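PDB 2J5U: cell shape-determining protein MreC from Listeria monocytogenes, which is probably involved in forming and maintaining the shape of the bacterial cell. Local coordinates for residues G108-V113 with A214-L219; N84-I89 with S120-L125; M101-P106 with V222-R227. All blocks are in the same frame, centred on the assembly; numbering follows the deposited sequence.

Interaction 1: G108-V113 with A214-L219; sequences GLIGKV and ADMYDL
Ile110, at a classic beta bulge, is the single side chain of 108-113 that meets the loop 214-219, and it touches three loop residues, Ala214, Met216 and Leu219. Ile110 and Gly111 both face Val103 of the neighbouring strand. The first torsion of Ile110 (chi1 70°) places CG1 between its backbone N and carbonyl carbon. CG2 then lies beside the backbone N, on the side of Ala214. There Ile110 CG2 meets Ala214 CB at 3.8 Å. Ile110 CD1 points in a different direction and meets Leu219 CD2 tip to tip at 3.9 Å. Met216 passes the isoleucine obliquely. Met216 CG lies 4.0 Å from Ile110 CG2. The placing of the methionine methyl is doubtful, because it sits too close to Ile110 O. At the start of the strand, Gly108 has no side chain, and Ala214 CB packs directly on its backbone, 3.8 Å from Gly108 CA. Val222 also packs on Ile110, and Leu125 on Met216 and Leu219. The two segments therefore meet mainly through buried apolar groups, with no polar bond between them, and the loop between strands 205-212 and 221-227 covers this part of the first barrel by shape and hydrophobic contact.

Interaction 2: N84-I89 with S120-L125; sequences NDQVEI and SATVEL
Gln86 lays the aliphatic part and amide of its side chain over the methyl group of Thr122. With CG anti to the backbone N (chi1 164°) and the chain extended beyond it, the glutamine crosses the threonine obliquely. Gln86 CD and Thr122 CG2 are 3.4 Å apart. Glu88 lies on the same face of the sheet. Its carboxylate passes Thr122 without a bond, with Glu88 OE2 3.9 Å from Thr122 OG1. On the other face are Val87, Ile89, Ala121 and Val123. Ile89 crosses Val123 at about a right angle, and Ile89 CG2 meets Val123 CG1 at 4.0 Å. Val87 CG2 reaches Leu125 CD1 at 4.2 Å. Val87 with Val123 and Ile89 with Ala121 each exchange two backbone bonds. Val123 N to Val87 O and Ile89 N to Ala121 O are both 2.9 Å and nearly straight. A fifth bond, Leu125 N to Asp85 O at 3.1 Å, has its donor above the carbonyl plane. Just before strand 86-89, Asp85 OD1 is hydrogen-bonded to the backbone N of Ser129. One face is thus mostly polar and partly exposed, while the other is apolar and buried. This is the two-sided pattern of an antiparallel strand pair in a closed beta barrel, here the first barrel of MreC.

Interaction 3: M101-P106 with V222-R227; sequences MAVTTP and VTVLKR
Thr104 and Thr223 form the tight part of this antiparallel pair. Their backbones exchange two short bonds, Thr104 N to Thr223 O and Thr223 N to Thr104 O, each 2.7 Å. The hydroxyl of Thr104 lies between its own backbone N and carbonyl carbon (chi1 60°), which turns it toward the facing strand. From there Thr104 OG1 makes a weak bond of 3.5 Å to Thr223 O, the carbonyl that also takes the backbone N-H. Leu225 crosses Thr104 at about a right angle, its CD1 being 4.1 Å from Thr104 CG2. Leu225 N gives Ala102 O a short, straight bond of 2.8 Å. On the opposite face, Val103 and Val224 are neighbours across a non-hydrogen-bonded pair, and their CG2 methyls lie 4.1 Å apart. The side chains at the Met101 end are more open. Met101 crosses Val224, with Met101 CB 3.8 Å from Val224 CG1. Its extended chain then runs alongside Lys226, and Met101 CE touches Lys226 CB at 4.0 Å. Met101 is partly exposed and Lys226 exposed, and this end borders solvent. Arg227 bonds to the backbone O of Ile76 of the second subunit. Within the barrel, strand 102-105 lies between strands 108-116 and 221-227, and strand 68-77 continues the backbone pairing beyond 221-227.

How the interactions relate
All three contacts belong to the first barrel of the chain. Interactions 2 and 3 are strand pairs held by backbone bonds. Interaction 1 joins a strand to a loop by apolar packing. Strand 108-116 links them. It bonds to 102-105 on one side, with Gly111 O 2.8 Å from Val103 N, and to 121-125 on the other, with Lys112 O 2.9 Å from Glu124 N. Their apolar groups also meet. Ile89 CD1 packs on Val224 CG2 at 3.7 Å, and Leu219 CD1 on Leu125 CD2, also at 3.7 Å. Interactions 1 and 3 are mostly buried. Interaction 2 is partly buried, with one polar outer face. Interaction 3 also borders a second subunit.

Interaction 1: G108-V113 with A214-L219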
loop_
_atom_site.group_PDB
_atom_site.type_symbol
_atom_site.label_atom_id
_atom_site.label_comp_id
_atom_site.label_asym_id
_atom_site.label_seq_id
_atom_site.Cartn_x
_atom_site.Cartn_y
_atom_site.Cartn_z
ATOM N N GLY A 108 47.187 46.006 36.069
ATOM C CA GLY A 108 47.033 44.877 36.978
ATOM C C GLY A 108 46.346 45.050 38.323
ATOM O O GLY A 108 45.903 46.134 38.707
ATOM N N LEU A 109 46.254 43.936 39.039
ATOM C CA LEU A 109 45.645 43.884 40.367
ATOM C C LEU A 109 46.622 44.440 41.410
ATOM O O LEU A 109 47.809 44.091 41.393
ATOM C CB LEU A 109 45.328 42.427 40.725
ATOM C CG LEU A 109 44.749 42.187 42.122
ATOM C CD1 LEU A 109 43.363 42.757 42.151
ATOM C CD2 LEU A 109 44.682 40.728 42.460
ATOM N N ILE A 110 46.146 45.290 42.317
ATOM C CA ILE A 110 47.058 45.796 43.344
ATOM C C ILE A 110 46.650 45.457 44.780
ATOM O O ILE A 110 47.447 45.596 45.702
ATOM C CB ILE A 110 47.277 47.327 43.243
ATOM C CG1 ILE A 110 46.008 48.073 43.648
ATOM C CG2 ILE A 110 47.710 47.685 41.836
ATOM C CD1 ILE A 110 46.215 49.528 43.882
ATOM N N GLY A 111 45.416 45.017 44.990
ATOM C CA GLY A 111 45.034 44.675 46.345
ATOM C C GLY A 111 43.559 44.521 46.589
ATOM O O GLY A 111 42.788 44.328 45.649
ATOM N N LYS A 112 43.169 44.598 47.857
ATOM C CA LYS A 112 41.772 44.482 48.218
ATOM C C LYS A 112 41.425 45.414 49.356
ATOM O O LYS A 112 42.264 45.740 50.186
ATOM C CB LYS A 112 41.421 43.044 48.608
ATOM C CG LYS A 112 41.947 42.592 49.944
ATOM C CD LYS A 112 41.297 41.275 50.324
ATOM C CE LYS A 112 41.759 40.793 51.687
ATOM N NZ LYS A 112 43.251 40.692 51.775
ATOM N N VAL A 113 40.173 45.845 49.391
ATOM C CA VAL A 113 39.734 46.737 50.440
ATOM C C VAL A 113 39.672 45.988 51.767
ATOM O O VAL A 113 39.156 44.879 51.842
ATOM C CB VAL A 113 38.356 47.306 50.111
ATOM C CG1 VAL A 113 37.935 48.294 51.172
ATOM C CG2 VAL A 113 38.401 47.975 48.761
ATOM N N ALA A 214 51.278 45.058 37.694
ATOM C CA ALA A 214 51.119 46.423 38.151
ATOM C C ALA A 214 52.300 46.798 39.034
ATOM O O ALA A 214 52.790 45.979 39.804
ATOM C CB ALA A 214 49.818 46.564 38.931
ATOM N N ASP A 215 52.778 48.030 38.896
ATOM C CA ASP A 215 53.880 48.498 39.725
ATOM C C ASP A 215 53.236 49.105 40.958
ATOM O O ASP A 215 52.526 50.108 40.857
ATOM C CB ASP A 215 54.688 49.574 39.017
ATOM C CG ASP A 215 55.637 50.291 39.965
ATOM O OD1 ASP A 215 56.555 49.626 40.510
ATOM O OD2 ASP A 215 55.450 51.512 40.176
ATOM N N MET A 216 53.490 48.523 42.124
ATOM C CA MET A 216 52.863 49.025 43.332
ATOM C C MET A 216 53.719 49.964 44.176
ATOM O O MET A 216 53.283 50.428 45.230
ATOM C CB MET A 216 52.370 47.832 44.149
ATOM C CG MET A 216 51.356 47.009 43.374
ATOM S SD MET A 216 51.221 45.321 43.907
ATOM C CE MET A 216 50.047 45.505 45.057
ATOM N N TYR A 217 54.923 50.273 43.706
ATOM C CA TYR A 217 55.798 51.170 44.457
ATOM C C TYR A 217 55.322 52.608 44.428
ATOM O O TYR A 217 55.589 53.373 45.346
ATOM C CB TYR A 217 57.231 51.115 43.932
ATOM C CG TYR A 217 58.160 52.103 44.622
ATOM C CD1 TYR A 217 58.517 53.315 44.006
ATOM C CD2 TYR A 217 58.657 51.844 45.907
ATOM C CE1 TYR A 217 59.346 54.245 44.656
ATOM C CE2 TYR A 217 59.482 52.762 46.567
ATOM C CZ TYR A 217 59.822 53.959 45.939
ATOM O OH TYR A 217 60.625 54.865 46.605
ATOM N N ASP A 218 54.616 52.979 43.374
ATOM C CA ASP A 218 54.127 54.340 43.265
ATOM C C ASP A 218 52.677 54.304 42.810
ATOM O O ASP A 218 52.390 54.175 41.627
ATOM C CB ASP A 218 54.992 55.107 42.263
ATOM C CG ASP A 218 54.623 56.579 42.167
ATOM O OD1 ASP A 218 55.220 57.265 41.311
ATOM O OD2 ASP A 218 53.752 57.060 42.932
ATOM N N LEU A 219 51.753 54.423 43.748
ATOM C CA LEU A 219 50.344 54.366 43.395
ATOM C C LEU A 219 49.672 55.705 43.544
ATOM O O LEU A 219 49.913 56.418 44.512
ATOM C CB LEU A 219 49.614 53.365 44.289
ATOM C CG LEU A 219 50.069 51.914 44.280
ATOM C CD1 LEU A 219 49.478 51.210 45.474
ATOM C CD2 LEU A 219 49.644 51.249 42.996
#

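Interaction 2: N84-I89 with S120-L125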
loop_
_atom_site.group_PDB
_atom_site.type_symbol
_atom_site.label_atom_id
_atom_site.label_comp_id
_atom_site.label_asym_id
_atom_site.label_seq_id
_atom_site.Cartn_x
_atom_site.Cartn_y
_atom_site.Cartn_z
ATOM N N ASN A 84 54.755 49.086 51.791
ATOM C CA ASN A 84 54.335 47.949 50.984
ATOM C C ASN A 84 53.158 47.155 51.510
ATOM O O ASN A 84 52.753 46.168 50.907
ATOM C CB ASN A 84 55.507 46.994 50.777
ATOM C CG ASN A 84 56.603 47.610 49.960
ATOM O OD1 ASN A 84 56.339 48.381 49.034
ATOM N ND2 ASN A 84 57.843 47.269 50.279
ATOM N N ASP A 85 52.604 47.579 52.629
ATOM C CA ASP A 85 51.492 46.850 53.199
ATOM C C ASP A 85 50.142 47.464 52.897
ATOM O O ASP A 85 49.157 46.776 52.625
ATOM C CB ASP A 85 51.612 46.790 54.731
ATOM C CG ASP A 85 52.713 45.874 55.206
ATOM O OD1 ASP A 85 53.082 44.932 54.461
ATOM O OD2 ASP A 85 53.193 46.081 56.345
ATOM N N GLN A 86 50.112 48.778 52.892
ATOM C CA GLN A 86 48.840 49.424 52.813
ATOM C C GLN A 86 48.824 50.801 52.187
ATOM O O GLN A 86 49.840 51.480 52.083
ATOM C CB GLN A 86 48.376 49.420 54.259
ATOM C CG GLN A 86 47.290 50.275 54.707
ATOM C CD GLN A 86 47.086 50.033 56.187
ATOM O OE1 GLN A 86 47.079 48.886 56.632
ATOM N NE2 GLN A 86 46.922 51.102 56.954
ATOM N N VAL A 87 47.635 51.199 51.778
ATOM C CA VAL A 87 47.422 52.469 51.127
ATOM C C VAL A 87 46.003 52.927 51.480
ATOM O O VAL A 87 45.144 52.114 51.826
ATOM C CB VAL A 87 47.610 52.273 49.597
ATOM C CG1 VAL A 87 46.663 53.129 48.819
ATOM C CG2 VAL A 87 49.045 52.580 49.220
ATOM N N GLU A 88 45.759 54.229 51.420
ATOM C CA GLU A 88 44.433 54.747 51.727
ATOM C C GLU A 88 43.825 55.475 50.523
ATOM O O GLU A 88 44.501 56.269 49.870
ATOM C CB GLU A 88 44.526 55.688 52.902
ATOM C CG GLU A 88 43.245 55.826 53.639
ATOM C CD GLU A 88 43.435 55.630 55.133
ATOM O OE1 GLU A 88 42.523 56.026 55.912
ATOM O OE2 GLU A 88 44.496 55.075 55.520
ATOM N N ILE A 89 42.560 55.204 50.219
ATOM C CA ILE A 89 41.932 55.850 49.074
ATOM C C ILE A 89 40.819 56.806 49.472
ATOM O O ILE A 89 40.254 56.694 50.562
ATOM C CB ILE A 89 41.396 54.809 48.064
ATOM C CG1 ILE A 89 40.384 53.881 48.744
ATOM C CG2 ILE A 89 42.565 54.025 47.471
ATOM C CD1 ILE A 89 39.797 52.851 47.815
ATOM N N SER A 120 36.421 57.182 52.987
ATOM C CA SER A 120 37.766 56.738 52.644
ATOM C C SER A 120 37.874 55.299 53.059
ATOM O O SER A 120 36.994 54.801 53.758
ATOM C CB SER A 120 38.829 57.584 53.357
ATOM O OG SER A 120 38.707 57.513 54.765
ATOM N N ALA A 121 38.935 54.629 52.625
ATOM C CA ALA A 121 39.120 53.232 52.969
ATOM C C ALA A 121 40.568 52.792 52.844
ATOM O O ALA A 121 41.372 53.415 52.152
ATOM C CB ALA A 121 38.247 52.372 52.096
ATOM N N THR A 122 40.882 51.692 53.516
ATOM C CA THR A 122 42.218 51.124 53.526
ATOM C C THR A 122 42.253 49.943 52.577
ATOM O O THR A 122 41.310 49.159 52.532
ATOM C CB THR A 122 42.573 50.617 54.951
ATOM O OG1 THR A 122 42.527 51.710 55.873
ATOM C CG2 THR A 122 43.952 50.004 54.989
ATOM N N VAL A 123 43.323 49.811 51.804
ATOM C CA VAL A 123 43.433 48.669 50.924
ATOM C C VAL A 123 44.789 48.005 51.148
ATOM O O VAL A 123 45.839 48.664 51.219
ATOM C CB VAL A 123 43.194 49.041 49.400
ATOM C CG1 VAL A 123 42.800 50.468 49.262
ATOM C CG2 VAL A 123 44.403 48.733 48.562
ATOM N N GLU A 124 44.741 46.685 51.300
ATOM C CA GLU A 124 45.927 45.890 51.526
ATOM C C GLU A 124 46.503 45.495 50.184
ATOM O O GLU A 124 45.813 44.897 49.361
ATOM C CB GLU A 124 45.560 44.655 52.338
ATOM C CG GLU A 124 46.705 43.713 52.555
ATOM C CD GLU A 124 46.667 43.080 53.923
ATOM O OE1 GLU A 124 46.716 43.843 54.924
ATOM O OE2 GLU A 124 46.592 41.828 53.998
ATOM N N LEU A 125 47.771 45.827 49.977
ATOM C CA LEU A 125 48.469 45.548 48.728
ATOM C C LEU A 125 48.975 44.119 48.577
ATOM O O LEU A 125 49.227 43.430 49.560
ATOM C CB LEU A 125 49.655 46.498 48.588
ATOM C CG LEU A 125 49.339 47.989 48.690
ATOM C CD1 LEU A 125 50.633 48.764 48.633
ATOM C CD2 LEU A 125 48.402 48.408 47.574
#

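Interaction 3: M101-P106 with V222-R227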
loop_
_atom_site.group_PDB
_atom_site.type_symbol
_atom_site.label_atom_id
_atom_site.label_comp_id
_atom_site.label_asym_id
_atom_site.label_seq_id
_atom_site.Cartn_x
_atom_site.Cartn_y
_atom_site.Cartn_z
ATOM N N MET A 101 36.568 44.100 48.345
ATOM C CA MET A 101 36.459 44.454 46.937
ATOM C C MET A 101 37.885 44.518 46.368
ATOM O O MET A 101 38.831 44.911 47.058
ATOM C CB MET A 101 35.769 45.814 46.769
ATOM C CG MET A 101 34.256 45.756 46.656
ATOM S SD MET A 101 33.461 47.344 46.572
ATOM C CE MET A 101 31.823 46.901 46.814
ATOM N N ALA A 102 38.048 44.119 45.115
ATOM C CA ALA A 102 39.363 44.144 44.486
ATOM C C ALA A 102 39.734 45.566 44.082
ATOM O O ALA A 102 38.867 46.365 43.727
ATOM C CB ALA A 102 39.363 43.250 43.270
ATOM N N VAL A 103 41.018 45.891 44.154
ATOM C CA VAL A 103 41.467 47.214 43.761
ATOM C C VAL A 103 42.522 47.003 42.704
ATOM O O VAL A 103 43.456 46.219 42.898
ATOM C CB VAL A 103 42.087 47.994 44.922
ATOM C CG1 VAL A 103 42.518 49.363 44.429
ATOM C CG2 VAL A 103 41.087 48.132 46.065
ATOM N N THR A 104 42.374 47.711 41.587
ATOM C CA THR A 104 43.295 47.569 40.464
ATOM C C THR A 104 43.725 48.872 39.806
ATOM O O THR A 104 43.268 49.958 40.162
ATOM C CB THR A 104 42.655 46.739 39.342
ATOM O OG1 THR A 104 41.462 47.399 38.906
ATOM C CG2 THR A 104 42.303 45.351 39.823
ATOM N N THR A 105 44.606 48.716 38.825
ATOM C CA THR A 105 45.116 49.808 38.006
ATOM C C THR A 105 45.106 49.192 36.612
ATOM O O THR A 105 44.910 47.983 36.465
ATOM C CB THR A 105 46.579 50.197 38.338
ATOM O OG1 THR A 105 47.458 49.128 37.968
ATOM C CG2 THR A 105 46.735 50.499 39.804
ATOM N N PRO A 106 45.309 50.011 35.574
ATOM C CA PRO A 106 45.322 49.507 34.198
ATOM C C PRO A 106 46.240 48.299 33.960
ATOM O O PRO A 106 45.853 47.340 33.293
ATOM C CB PRO A 106 45.755 50.730 33.408
ATOM C CG PRO A 106 45.056 51.837 34.165
ATOM C CD PRO A 106 45.349 51.486 35.599
ATOM N N VAL A 222 43.616 54.731 41.036
ATOM C CA VAL A 222 43.258 53.348 41.265
ATOM C C VAL A 222 41.773 53.052 41.040
ATOM O O VAL A 222 40.941 53.964 41.046
ATOM C CB VAL A 222 43.669 53.027 42.717
ATOM C CG1 VAL A 222 42.556 52.346 43.470
ATOM C CG2 VAL A 222 44.924 52.227 42.711
ATOM N N THR A 223 41.432 51.779 40.856
ATOM C CA THR A 223 40.029 51.408 40.629
ATOM C C THR A 223 39.489 50.264 41.499
ATOM O O THR A 223 40.038 49.155 41.521
ATOM C CB THR A 223 39.793 51.044 39.151
ATOM O OG1 THR A 223 40.244 52.122 38.333
ATOM C CG2 THR A 223 38.316 50.830 38.881
ATOM N N VAL A 224 38.399 50.543 42.203
ATOM C CA VAL A 224 37.773 49.550 43.071
ATOM C C VAL A 224 36.653 48.837 42.305
ATOM O O VAL A 224 35.743 49.473 41.786
ATOM C CB VAL A 224 37.185 50.215 44.342
ATOM C CG1 VAL A 224 36.587 49.168 45.256
ATOM C CG2 VAL A 224 38.255 50.969 45.074
ATOM N N LEU A 225 36.732 47.511 42.244
ATOM C CA LEU A 225 35.745 46.700 41.536
ATOM C C LEU A 225 34.688 46.032 42.410
ATOM O O LEU A 225 35.010 45.266 43.306
ATOM C CB LEU A 225 36.451 45.600 40.735
ATOM C CG LEU A 225 37.691 46.018 39.948
ATOM C CD1 LEU A 225 38.240 44.826 39.189
ATOM C CD2 LEU A 225 37.337 47.159 39.007
ATOM N N LYS A 226 33.423 46.321 42.142
ATOM C CA LYS A 226 32.341 45.673 42.869
ATOM C C LYS A 226 32.104 44.393 42.063
ATOM O O LYS A 226 31.961 44.448 40.845
ATOM C CB LYS A 226 31.083 46.544 42.851
ATOM C CG LYS A 226 29.835 45.865 43.404
ATOM C CD LYS A 226 28.598 46.723 43.177
ATOM C CE LYS A 226 27.329 46.019 43.656
ATOM N NZ LYS A 226 26.093 46.846 43.434
ATOM N N ARG A 227 32.092 43.240 42.716
ATOM C CA ARG A 227 31.873 41.981 41.997
ATOM C C ARG A 227 30.384 41.791 41.747
ATOM O O ARG A 227 29.576 41.984 42.656
ATOM C CB ARG A 227 32.431 40.802 42.805
ATOM C CG ARG A 227 31.887 39.446 42.419
ATOM C CD ARG A 227 32.614 38.366 43.174
ATOM N NE ARG A 227 31.860 37.121 43.238
ATOM C CZ ARG A 227 32.419 35.917 43.200
ATOM N NH1 ARG A 227 31.667 34.827 43.272
ATOM N NH2 ARG A 227 33.734 35.804 43.074
#